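Local atomic coordinates of conserved protein (Methanothermobacter thermautotrophicus, PDB entry 1T57), a protein that is of unknown function but binds flavin mononucleotide and magnesium on a domain related to the C-terminal alpha/beta domain of pyruvate kinase. Residues 25-30 / 201-206; 38-43 / 66-71; 144-149 / 180-185. All blocks are in the same frame, centred on the assembly; numbering follows the deposited sequence.

Contact 1: 25-30 / 201-206; sequences ICYFEE and IAMPRP. With MG (magnesium ion), chain D.
Strands 25-28 and 202-204 form a parallel pair at one edge of the protein's mixed sheet, C26 bridging to A202, Y27 to M203 and F28 to P204. The ladder is sewn by backbone bonds that alternate in direction: C26 N donates to I201 O, M203 N to C26 O (2.9 Å), F28 N to M203 O, and R205 N to F28 O (2.9 Å). On the face carrying Y27, selenomethionine M203 runs alongside the tyrosine. Its SE lies in the ring plane at the edge, 4.0 Å from Y27 CE2, a Met-aromatic contact; the bend at chi3 (118°) then carries CE on to I25 CD1 at 3.6 Å. The other face holds C26, F28 and A202, with A202 CB 3.8 Å from F28 CE1. Within this chain 22-28 is an outermost strand, but I25 and C26 pair antiparallel with a strand of the second subunit, so the sheet continues across the interface. Y27 OH bonds to V200 N and the R205 guanidinium forms salt bridges with E167 and E199, all of that subunit. P204 O, turned away from the ladder, binds the magnesium ion at 2.6 Å, with V142 O as a further ligand.

Contact 2: 38-43 / 66-71; sequences RVLELV and LRLSEM
With chi1 at -73°, L40 has its CG beside its own backbone N and opposite the carbonyl carbon, and the two methyls of the fork reach helix 63-69 at different places. CD1 meets R67 CB at 3.7 Å, while CD2 settles against L68, 3.3 Å from its CB and 3.4 Å from its CD1, tighter than carbons usually sit. L68 answers with CG swung to the far side from its backbone N (chi1 177°), which carries CD1 against both L40 and V43; V43 CG2 lies 3.8 Å from that methyl, the two side chains crossing at about a right angle. Selenomethionine M71, at the end of 66-71, closes the contact. Its side chain, bent at chi2 and chi3, brings SE to 4.1 Å from L40 CB; the placement of its terminal methyl CE is doubtful. The contact joins two helices of the alpha/beta domain, 36-50 and 63-69, on one side of the sheet: V43 and L68 both pack on I171 of strand 168-172. Charges stay on the outer flanks. R38 NH1 donates to E41 OE1 at 3.1 Å, taking the lone pair turned away from the other carboxylate oxygen and lying near the guanidinium plane, and R67 makes a longer, weaker bridge to E70. Each of these ion pairs remains within its own segment. The helices therefore meet chiefly through the aliphatic carbons of L40, L68 and V43, and their fit probably depends on apolar packing rather than polar bonding.

Contact 3: 144-149 / 180-185; sequences QGFKVC and TALVLT. With FMN (flavin mononucleotide), chain E.
T180 opens strand 180-185, and it lies against G145 near the N-terminal end of helix 144-158, a helix packed on the sheet of this alpha/beta domain; the axis of 144-149 runs at 42° to that of 180-185. G145 has no side chain, and the threonine comes up against its backbone, T180 OG1 lying 3.6 Å from G145 CA. The methyl goes to the next residue, T180 CG2 lying 3.7 Å from F146 N. T180 OG1 finds its polar partner in S143 OG, next to Q144 in the chain, and S143 OG also takes the F146 N-H. A181 turns its CB from the helix, while its backbone N and O probably bond to A202 O and I201 N, respectively.

L182 points back toward the helix and puts CD2 over one face of the F146 ring, 3.9 Å from the centroid and 18° off the normal, a CH-pi contact. F146 can offer that face because its CG stands opposite the backbone N (chi1 -164°). The same methyl touches C149 CB at 4.0 Å, so it wedges between two residues of the helix, and C149 SG rests beside T180 O at 3.8 Å. V183 belongs to the sheet's other side, where it packs on I169 and I201; L184 returns to the helix side, with CD2 near C149 O.

Away from the strand the helix lines the flavin pocket. V148 CG1 packs on the flavin, K147 NZ bonds to FMN O4 at 3.0 Å and is also salt-bridged to E151, and FMN N3 donates to Q144 OE1 at 3.3 Å in a nearly straight bond, an oxygen that also accepts from R140 NE, which helps to hold the amide.

All three contacts gather around one mixed sheet. Contact 1 pairs strands 22-28 and 196-204 at its edge; strand 180-185 of contact 3 is the next strand inward, so the centres lie only 12 Å apart. Contact 2 is about 16 Å from contact 1 and 15 Å from contact 3. Its helix 36-50 packs on contact 1 through V39 against F28 and L42 against C26, while V43 touches A181 from the sheet side opposite helix 144-158. Along the chain, contact 2 closes before contact 3 opens, and contact 1 brackets both by joining segments near the two ends of the modelled chain. The flavin-lining helix and the magnesium-binding C-terminal strand are thus both anchored to the same sheet.

Contact 1: 25-30 / 201-206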
loop_
_atom_site.group_PDB
_atom_site.type_symbol
_atom_site.label_atom_id
_atom_site.label_comp_id
_atom_site.label_asym_id
_atom_site.label_seq_id
_atom_site.Cartn_x
_atom_site.Cartn_y
_atom_site.Cartn_z
ATOM N N ILE A 25 -29.657 -24.716 -4.076
ATOM C CA ILE A 25 -28.253 -24.424 -3.925
ATOM C C ILE A 25 -27.748 -25.556 -3.067
ATOM O O ILE A 25 -28.361 -25.888 -2.041
ATOM C CB ILE A 25 -27.988 -23.071 -3.200
ATOM C CG1 ILE A 25 -26.478 -22.849 -3.096
ATOM C CG2 ILE A 25 -28.655 -23.053 -1.818
ATOM C CD1 ILE A 25 -26.082 -21.629 -2.307
ATOM N N CYS A 26 -26.651 -26.173 -3.492
ATOM C CA CYS A 26 -26.086 -27.261 -2.717
ATOM C C CYS A 26 -24.932 -26.794 -1.828
ATOM O O CYS A 26 -24.021 -26.099 -2.301
ATOM C CB CYS A 26 -25.601 -28.361 -3.656
ATOM S SG CYS A 26 -25.463 -29.949 -2.864
ATOM N N TYR A 27 -24.995 -27.150 -0.544
ATOM C CA TYR A 27 -23.941 -26.825 0.416
ATOM C C TYR A 27 -23.192 -28.113 0.745
ATOM O O TYR A 27 -23.719 -28.975 1.425
ATOM C CB TYR A 27 -24.518 -26.246 1.716
ATOM C CG TYR A 27 -25.174 -24.906 1.538
ATOM C CD1 TYR A 27 -26.532 -24.747 1.767
ATOM C CD2 TYR A 27 -24.448 -23.807 1.081
ATOM C CE1 TYR A 27 -27.158 -23.535 1.543
ATOM C CE2 TYR A 27 -25.062 -22.595 0.843
ATOM C CZ TYR A 27 -26.417 -22.466 1.072
ATOM O OH TYR A 27 -27.055 -21.291 0.784
ATOM N N PHE A 28 -21.973 -28.263 0.245
ATOM C CA PHE A 28 -21.203 -29.470 0.548
ATOM C C PHE A 28 -20.677 -29.406 1.972
ATOM O O PHE A 28 -20.114 -28.403 2.395
ATOM C CB PHE A 28 -20.045 -29.625 -0.427
ATOM C CG PHE A 28 -20.474 -29.691 -1.861
ATOM C CD1 PHE A 28 -20.056 -28.716 -2.764
ATOM C CD2 PHE A 28 -21.281 -30.732 -2.315
ATOM C CE1 PHE A 28 -20.447 -28.767 -4.096
ATOM C CE2 PHE A 28 -21.680 -30.795 -3.647
ATOM C CZ PHE A 28 -21.258 -29.811 -4.541
ATOM N N GLU A 29 -20.902 -30.485 2.703
ATOM C CA GLU A 29 -20.505 -30.600 4.096
ATOM C C GLU A 29 -19.025 -30.308 4.251
ATOM O O GLU A 29 -18.597 -29.709 5.233
ATOM C CB GLU A 29 -20.815 -32.012 4.587
ATOM C CG GLU A 29 -20.481 -32.266 6.040
ATOM C CD GLU A 29 -20.353 -33.751 6.340
ATOM O OE1 GLU A 29 -21.205 -34.547 5.873
ATOM O OE2 GLU A 29 -19.396 -34.119 7.046
ATOM N N GLU A 30 -18.251 -30.751 3.273
ATOM C CA GLU A 30 -16.816 -30.516 3.278
ATOM C C GLU A 30 -16.347 -30.250 1.836
ATOM O O GLU A 30 -16.978 -30.715 0.877
ATOM C CB GLU A 30 -16.084 -31.742 3.859
ATOM C CG GLU A 30 -16.486 -32.096 5.299
ATOM C CD GLU A 30 -15.892 -31.160 6.345
ATOM O OE1 GLU A 30 -16.274 -31.250 7.538
ATOM O OE2 GLU A 30 -15.041 -30.325 5.975
ATOM N N ILE A 201 -24.508 -21.855 -7.588
ATOM C CA ILE A 201 -25.075 -23.173 -7.855
ATOM C C ILE A 201 -24.728 -24.152 -6.738
ATOM O O ILE A 201 -25.564 -24.936 -6.320
ATOM C CB ILE A 201 -24.559 -23.721 -9.188
ATOM C CG1 ILE A 201 -24.907 -22.735 -10.306
ATOM C CG2 ILE A 201 -25.186 -25.047 -9.474
ATOM C CD1 ILE A 201 -24.033 -22.803 -11.537
ATOM N N ALA A 202 -23.494 -24.102 -6.242
ATOM C CA ALA A 202 -23.074 -24.999 -5.159
ATOM C C ALA A 202 -21.791 -24.489 -4.486
ATOM O O ALA A 202 -20.969 -23.862 -5.129
ATOM C CB ALA A 202 -22.858 -26.394 -5.721
HETATM N N MSE A 203 -21.610 -24.758 -3.202
HETATM C CA MSE A 203 -20.407 -24.297 -2.518
HETATM C C MSE A 203 -20.170 -25.034 -1.217
HETATM O O MSE A 203 -21.112 -25.385 -0.524
HETATM C CB MSE A 203 -20.514 -22.807 -2.196
HETATM C CG MSE A 203 -21.744 -22.460 -1.391
HETATM SE SE MSE A 203 -21.691 -20.809 -0.348
HETATM C CE MSE A 203 -23.161 -19.886 -1.232
ATOM N N PRO A 204 -18.903 -25.267 -0.859
ATOM C CA PRO A 204 -18.648 -25.965 0.401
ATOM C C PRO A 204 -19.073 -25.032 1.531
ATOM O O PRO A 204 -18.632 -23.885 1.576
ATOM C CB PRO A 204 -17.132 -26.165 0.401
ATOM C CG PRO A 204 -16.692 -25.845 -1.037
ATOM C CD PRO A 204 -17.648 -24.785 -1.455
ATOM N N ARG A 205 -19.922 -25.530 2.423
ATOM C CA ARG A 205 -20.424 -24.788 3.575
ATOM C C ARG A 205 -19.367 -24.329 4.569
ATOM O O ARG A 205 -19.499 -23.276 5.169
ATOM C CB ARG A 205 -21.429 -25.651 4.313
ATOM C CG ARG A 205 -22.128 -24.988 5.470
ATOM C CD ARG A 205 -23.345 -25.854 5.824
ATOM N NE ARG A 205 -24.349 -25.098 6.537
ATOM C CZ ARG A 205 -24.154 -24.515 7.725
ATOM N NH1 ARG A 205 -22.978 -24.612 8.340
ATOM N NH2 ARG A 205 -25.132 -23.805 8.297
ATOM N N PRO A 206 -18.327 -25.153 4.817
ATOM C CA PRO A 206 -17.283 -24.739 5.763
ATOM C C PRO A 206 -16.552 -23.402 5.376
ATOM O O PRO A 206 -16.452 -22.504 6.286
ATOM C CB PRO A 206 -16.322 -25.946 5.770
ATOM C CG PRO A 206 -17.133 -27.056 5.424
ATOM C CD PRO A 206 -18.021 -26.504 4.323
ATOM O OXT PRO A 206 -16.094 -23.274 4.221
HETATM MG MG MG D . -18.096 -21.929 3.167
#

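Contact 2: 38-43 / 66-71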
loop_
_atom_site.group_PDB
_atom_site.type_symbol
_atom_site.label_atom_id
_atom_site.label_comp_id
_atom_site.label_asym_id
_atom_site.label_seq_id
_atom_site.Cartn_x
_atom_site.Cartn_y
_atom_site.Cartn_z
ATOM N N ARG A 38 -21.228 -33.967 -8.414
ATOM C CA ARG A 38 -22.443 -33.244 -8.113
ATOM C C ARG A 38 -22.409 -31.831 -8.714
ATOM O O ARG A 38 -23.402 -31.388 -9.293
ATOM C CB ARG A 38 -22.661 -33.198 -6.598
ATOM C CG ARG A 38 -24.041 -32.705 -6.192
ATOM C CD ARG A 38 -25.135 -33.425 -6.969
ATOM N NE ARG A 38 -26.461 -32.868 -6.708
ATOM C CZ ARG A 38 -27.502 -32.996 -7.530
ATOM N NH1 ARG A 38 -27.372 -33.662 -8.678
ATOM N NH2 ARG A 38 -28.677 -32.467 -7.200
ATOM N N VAL A 39 -21.279 -31.127 -8.615
ATOM C CA VAL A 39 -21.250 -29.791 -9.188
ATOM C C VAL A 39 -21.317 -29.847 -10.710
ATOM O O VAL A 39 -21.920 -28.983 -11.323
ATOM C CB VAL A 39 -20.009 -28.928 -8.721
ATOM C CG1 VAL A 39 -19.397 -29.535 -7.521
ATOM C CG2 VAL A 39 -19.004 -28.721 -9.861
ATOM N N LEU A 40 -20.716 -30.846 -11.336
ATOM C CA LEU A 40 -20.812 -30.912 -12.789
ATOM C C LEU A 40 -22.265 -31.156 -13.197
ATOM O O LEU A 40 -22.734 -30.646 -14.218
ATOM C CB LEU A 40 -19.920 -32.024 -13.332
ATOM C CG LEU A 40 -18.443 -31.655 -13.264
ATOM C CD1 LEU A 40 -17.603 -32.900 -13.252
ATOM C CD2 LEU A 40 -18.099 -30.777 -14.437
ATOM N N GLU A 41 -22.992 -31.913 -12.379
ATOM C CA GLU A 41 -24.392 -32.192 -12.693
ATOM C C GLU A 41 -25.233 -30.944 -12.481
ATOM O O GLU A 41 -26.068 -30.574 -13.319
ATOM C CB GLU A 41 -24.954 -33.315 -11.815
ATOM C CG GLU A 41 -24.119 -34.572 -11.788
ATOM C CD GLU A 41 -24.913 -35.784 -11.353
ATOM O OE1 GLU A 41 -25.745 -35.650 -10.423
ATOM O OE2 GLU A 41 -24.696 -36.866 -11.946
ATOM N N LEU A 42 -24.999 -30.291 -11.352
ATOM C CA LEU A 42 -25.747 -29.108 -11.038
ATOM C C LEU A 42 -25.553 -28.022 -12.073
ATOM O O LEU A 42 -26.524 -27.355 -12.431
ATOM C CB LEU A 42 -25.399 -28.637 -9.644
ATOM C CG LEU A 42 -25.950 -29.591 -8.578
ATOM C CD1 LEU A 42 -25.561 -29.097 -7.207
ATOM C CD2 LEU A 42 -27.452 -29.677 -8.681
ATOM N N VAL A 43 -24.335 -27.851 -12.595
ATOM C CA VAL A 43 -24.143 -26.804 -13.604
ATOM C C VAL A 43 -24.948 -27.119 -14.851
ATOM O O VAL A 43 -25.539 -26.214 -15.452
ATOM C CB VAL A 43 -22.649 -26.586 -14.067
ATOM C CG1 VAL A 43 -21.725 -26.518 -12.878
ATOM C CG2 VAL A 43 -22.232 -27.651 -15.063
ATOM N N LEU A 66 -12.241 -32.286 -18.746
ATOM C CA LEU A 66 -12.705 -33.443 -19.520
ATOM C C LEU A 66 -14.124 -33.833 -19.167
ATOM O O LEU A 66 -15.002 -33.843 -20.029
ATOM C CB LEU A 66 -11.800 -34.647 -19.295
ATOM C CG LEU A 66 -10.438 -34.617 -19.985
ATOM C CD1 LEU A 66 -9.625 -35.823 -19.535
ATOM C CD2 LEU A 66 -10.632 -34.599 -21.493
ATOM N N ARG A 67 -14.355 -34.129 -17.894
ATOM C CA ARG A 67 -15.683 -34.504 -17.435
ATOM C C ARG A 67 -16.741 -33.503 -17.882
ATOM O O ARG A 67 -17.688 -33.852 -18.595
ATOM C CB ARG A 67 -15.684 -34.626 -15.913
ATOM C CG ARG A 67 -14.674 -35.620 -15.406
ATOM C CD ARG A 67 -14.741 -36.894 -16.249
ATOM N NE ARG A 67 -13.421 -37.497 -16.405
ATOM C CZ ARG A 67 -12.903 -37.858 -17.575
ATOM N NH1 ARG A 67 -13.598 -37.683 -18.695
ATOM N NH2 ARG A 67 -11.685 -38.379 -17.626
ATOM N N LEU A 68 -16.560 -32.252 -17.475
ATOM C CA LEU A 68 -17.508 -31.205 -17.812
ATOM C C LEU A 68 -17.911 -31.170 -19.280
ATOM O O LEU A 68 -19.090 -31.035 -19.595
ATOM C CB LEU A 68 -16.945 -29.839 -17.416
ATOM C CG LEU A 68 -17.877 -28.704 -17.829
ATOM C CD1 LEU A 68 -19.086 -28.718 -16.940
ATOM C CD2 LEU A 68 -17.167 -27.382 -17.735
ATOM N N SER A 69 -16.932 -31.268 -20.174
ATOM C CA SER A 69 -17.195 -31.231 -21.611
ATOM C C SER A 69 -18.227 -32.256 -22.092
ATOM O O SER A 69 -18.893 -32.037 -23.111
ATOM C CB SER A 69 -15.890 -31.428 -22.384
ATOM O OG SER A 69 -15.267 -32.664 -22.043
ATOM N N GLU A 70 -18.349 -33.360 -21.355
ATOM C CA GLU A 70 -19.272 -34.449 -21.681
ATOM C C GLU A 70 -20.707 -34.262 -21.215
ATOM O O GLU A 70 -21.579 -35.045 -21.582
ATOM C CB GLU A 70 -18.755 -35.762 -21.100
ATOM C CG GLU A 70 -17.810 -36.495 -22.009
ATOM C CD GLU A 70 -16.533 -36.890 -21.306
ATOM O OE1 GLU A 70 -16.622 -37.352 -20.140
ATOM O OE2 GLU A 70 -15.451 -36.743 -21.925
HETATM N N MSE A 71 -20.951 -33.240 -20.403
HETATM C CA MSE A 71 -22.290 -32.987 -19.882
HETATM C C MSE A 71 -22.840 -31.649 -20.302
HETATM O O MSE A 71 -24.031 -31.379 -20.149
HETATM C CB MSE A 71 -22.290 -33.050 -18.356
HETATM C CG MSE A 71 -22.401 -34.445 -17.806
HETATM SE SE MSE A 71 -21.353 -34.588 -16.234
HETATM C CE MSE A 71 -22.580 -33.759 -15.017
#

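Contact 3: 144-149 / 180-185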
loop_
_atom_site.group_PDB
_atom_site.type_symbol
_atom_site.label_atom_id
_atom_site.label_comp_id
_atom_site.label_asym_id
_atom_site.label_seq_id
_atom_site.Cartn_x
_atom_site.Cartn_y
_atom_site.Cartn_z
ATOM N N GLN A 144 -12.610 -21.771 -1.265
ATOM C CA GLN A 144 -11.448 -21.551 -2.133
ATOM C C GLN A 144 -11.931 -21.410 -3.582
ATOM O O GLN A 144 -11.506 -20.520 -4.309
ATOM C CB GLN A 144 -10.463 -22.737 -2.054
ATOM C CG GLN A 144 -9.771 -22.945 -0.708
ATOM C CD GLN A 144 -8.743 -21.877 -0.421
ATOM O OE1 GLN A 144 -8.089 -21.389 -1.332
ATOM N NE2 GLN A 144 -8.584 -21.520 0.846
ATOM N N GLY A 145 -12.803 -22.320 -3.997
ATOM C CA GLY A 145 -13.332 -22.282 -5.344
ATOM C C GLY A 145 -14.037 -20.956 -5.619
ATOM O O GLY A 145 -13.966 -20.445 -6.713
ATOM N N PHE A 146 -14.683 -20.382 -4.610
ATOM C CA PHE A 146 -15.389 -19.125 -4.816
ATOM C C PHE A 146 -14.376 -18.117 -5.340
ATOM O O PHE A 146 -14.669 -17.277 -6.200
ATOM C CB PHE A 146 -16.005 -18.633 -3.501
ATOM C CG PHE A 146 -17.057 -17.561 -3.667
ATOM C CD1 PHE A 146 -18.397 -17.898 -3.726
ATOM C CD2 PHE A 146 -16.709 -16.220 -3.701
ATOM C CE1 PHE A 146 -19.382 -16.923 -3.821
ATOM C CE2 PHE A 146 -17.684 -15.233 -3.797
ATOM C CZ PHE A 146 -19.030 -15.591 -3.851
ATOM N N LYS A 147 -13.157 -18.217 -4.841
ATOM C CA LYS A 147 -12.131 -17.284 -5.258
ATOM C C LYS A 147 -11.615 -17.644 -6.627
ATOM O O LYS A 147 -11.365 -16.758 -7.410
ATOM C CB LYS A 147 -10.995 -17.218 -4.209
ATOM C CG LYS A 147 -9.621 -17.772 -4.607
ATOM C CD LYS A 147 -8.736 -16.712 -5.209
ATOM C CE LYS A 147 -7.237 -17.041 -5.033
ATOM N NZ LYS A 147 -6.563 -17.848 -6.099
ATOM N N VAL A 148 -11.502 -18.933 -6.957
ATOM C CA VAL A 148 -10.963 -19.244 -8.283
ATOM C C VAL A 148 -11.965 -18.901 -9.337
ATOM O O VAL A 148 -11.598 -18.500 -10.440
ATOM C CB VAL A 148 -10.469 -20.738 -8.451
ATOM C CG1 VAL A 148 -10.187 -21.360 -7.116
ATOM C CG2 VAL A 148 -11.414 -21.534 -9.276
ATOM N N CYS A 149 -13.232 -19.018 -8.962
ATOM C CA CYS A 149 -14.327 -18.707 -9.857
ATOM C C CYS A 149 -14.254 -17.308 -10.435
ATOM O O CYS A 149 -14.358 -17.183 -11.652
ATOM C CB CYS A 149 -15.680 -18.929 -9.161
ATOM S SG CYS A 149 -16.344 -20.605 -9.402
ATOM N N THR A 180 -17.187 -25.702 -6.212
ATOM C CA THR A 180 -17.839 -24.406 -6.284
ATOM C C THR A 180 -18.158 -24.023 -7.706
ATOM O O THR A 180 -17.321 -24.135 -8.595
ATOM C CB THR A 180 -16.976 -23.289 -5.728
ATOM O OG1 THR A 180 -16.573 -23.605 -4.397
ATOM C CG2 THR A 180 -17.769 -22.002 -5.727
ATOM N N ALA A 181 -19.373 -23.562 -7.943
ATOM C CA ALA A 181 -19.748 -23.155 -9.294
ATOM C C ALA A 181 -20.589 -21.931 -9.114
ATOM O O ALA A 181 -21.478 -21.912 -8.273
ATOM C CB ALA A 181 -20.539 -24.245 -9.996
ATOM N N LEU A 182 -20.309 -20.910 -9.908
ATOM C CA LEU A 182 -21.030 -19.655 -9.805
ATOM C C LEU A 182 -21.618 -19.219 -11.141
ATOM O O LEU A 182 -21.171 -19.669 -12.188
ATOM C CB LEU A 182 -20.083 -18.571 -9.263
ATOM C CG LEU A 182 -20.110 -18.166 -7.777
ATOM C CD1 LEU A 182 -20.055 -19.336 -6.840
ATOM C CD2 LEU A 182 -18.916 -17.279 -7.531
ATOM N N VAL A 183 -22.644 -18.371 -11.083
ATOM C CA VAL A 183 -23.262 -17.810 -12.274
ATOM C C VAL A 183 -22.893 -16.339 -12.202
ATOM O O VAL A 183 -23.279 -15.612 -11.284
ATOM C CB VAL A 183 -24.766 -17.975 -12.258
ATOM C CG1 VAL A 183 -25.402 -17.067 -13.287
ATOM C CG2 VAL A 183 -25.099 -19.420 -12.565
ATOM N N LEU A 184 -22.116 -15.888 -13.166
ATOM C CA LEU A 184 -21.668 -14.514 -13.110
ATOM C C LEU A 184 -21.423 -13.919 -14.469
ATOM O O LEU A 184 -21.504 -14.595 -15.506
ATOM C CB LEU A 184 -20.377 -14.455 -12.290
ATOM C CG LEU A 184 -19.273 -15.420 -12.766
ATOM C CD1 LEU A 184 -18.746 -15.014 -14.169
ATOM C CD2 LEU A 184 -18.130 -15.451 -11.744
ATOM N N THR A 185 -21.101 -12.638 -14.442
ATOM C CA THR A 185 -20.802 -11.890 -15.647
ATOM C C THR A 185 -19.361 -11.426 -15.485
ATOM O O THR A 185 -19.054 -10.569 -14.647
ATOM C CB THR A 185 -21.738 -10.650 -15.807
ATOM O OG1 THR A 185 -23.074 -11.078 -16.113
ATOM C CG2 THR A 185 -21.247 -9.756 -16.923
HETATM N N1 FMN E . -7.431 -24.449 -5.840
HETATM C C2 FMN E . -7.493 -23.968 -4.538
HETATM O O2 FMN E . -7.923 -24.668 -3.641
HETATM N N3 FMN E . -7.237 -22.664 -4.208
HETATM C C4 FMN E . -6.708 -21.814 -5.145
HETATM O O4 FMN E . -6.593 -20.614 -4.868
HETATM C C4A FMN E . -6.663 -22.260 -6.468
HETATM N N5 FMN E . -6.190 -21.423 -7.454
HETATM C C5A FMN E . -6.416 -21.769 -8.765
HETATM C C6 FMN E . -5.950 -20.903 -9.740
HETATM C C7 FMN E . -6.023 -21.236 -11.065
HETATM C C7M FMN E . -5.427 -20.264 -12.030
HETATM C C8 FMN E . -6.106 -22.582 -11.400
HETATM C C8M FMN E . -6.060 -23.024 -12.852
HETATM C C9 FMN E . -6.542 -23.479 -10.426
HETATM C C9A FMN E . -6.800 -23.067 -9.114
HETATM N N10 FMN E . -7.005 -24.012 -8.098
HETATM C C10 FMN E . -7.097 -23.555 -6.807
HETATM C "C1'" FMN E . -7.386 -25.448 -8.382
HETATM C "C2'" FMN E . -8.810 -25.496 -8.863
HETATM O "O2'" FMN E . -9.626 -24.801 -7.914
HETATM C "C3'" FMN E . -9.307 -26.921 -8.947
HETATM O "O3'" FMN E . -9.155 -27.573 -7.723
HETATM C "C4'" FMN E . -8.970 -27.803 -10.161
HETATM O "O4'" FMN E . -9.809 -28.922 -10.000
HETATM C "C5'" FMN E . -7.666 -28.541 -10.375
HETATM O "O5'" FMN E . -7.978 -29.366 -11.475
HETATM P P FMN E . -7.785 -30.954 -11.642
HETATM O O1P FMN E . -7.938 -31.243 -13.095
HETATM O O2P FMN E . -8.813 -31.776 -10.838
HETATM O O3P FMN E . -6.357 -31.266 -11.177
#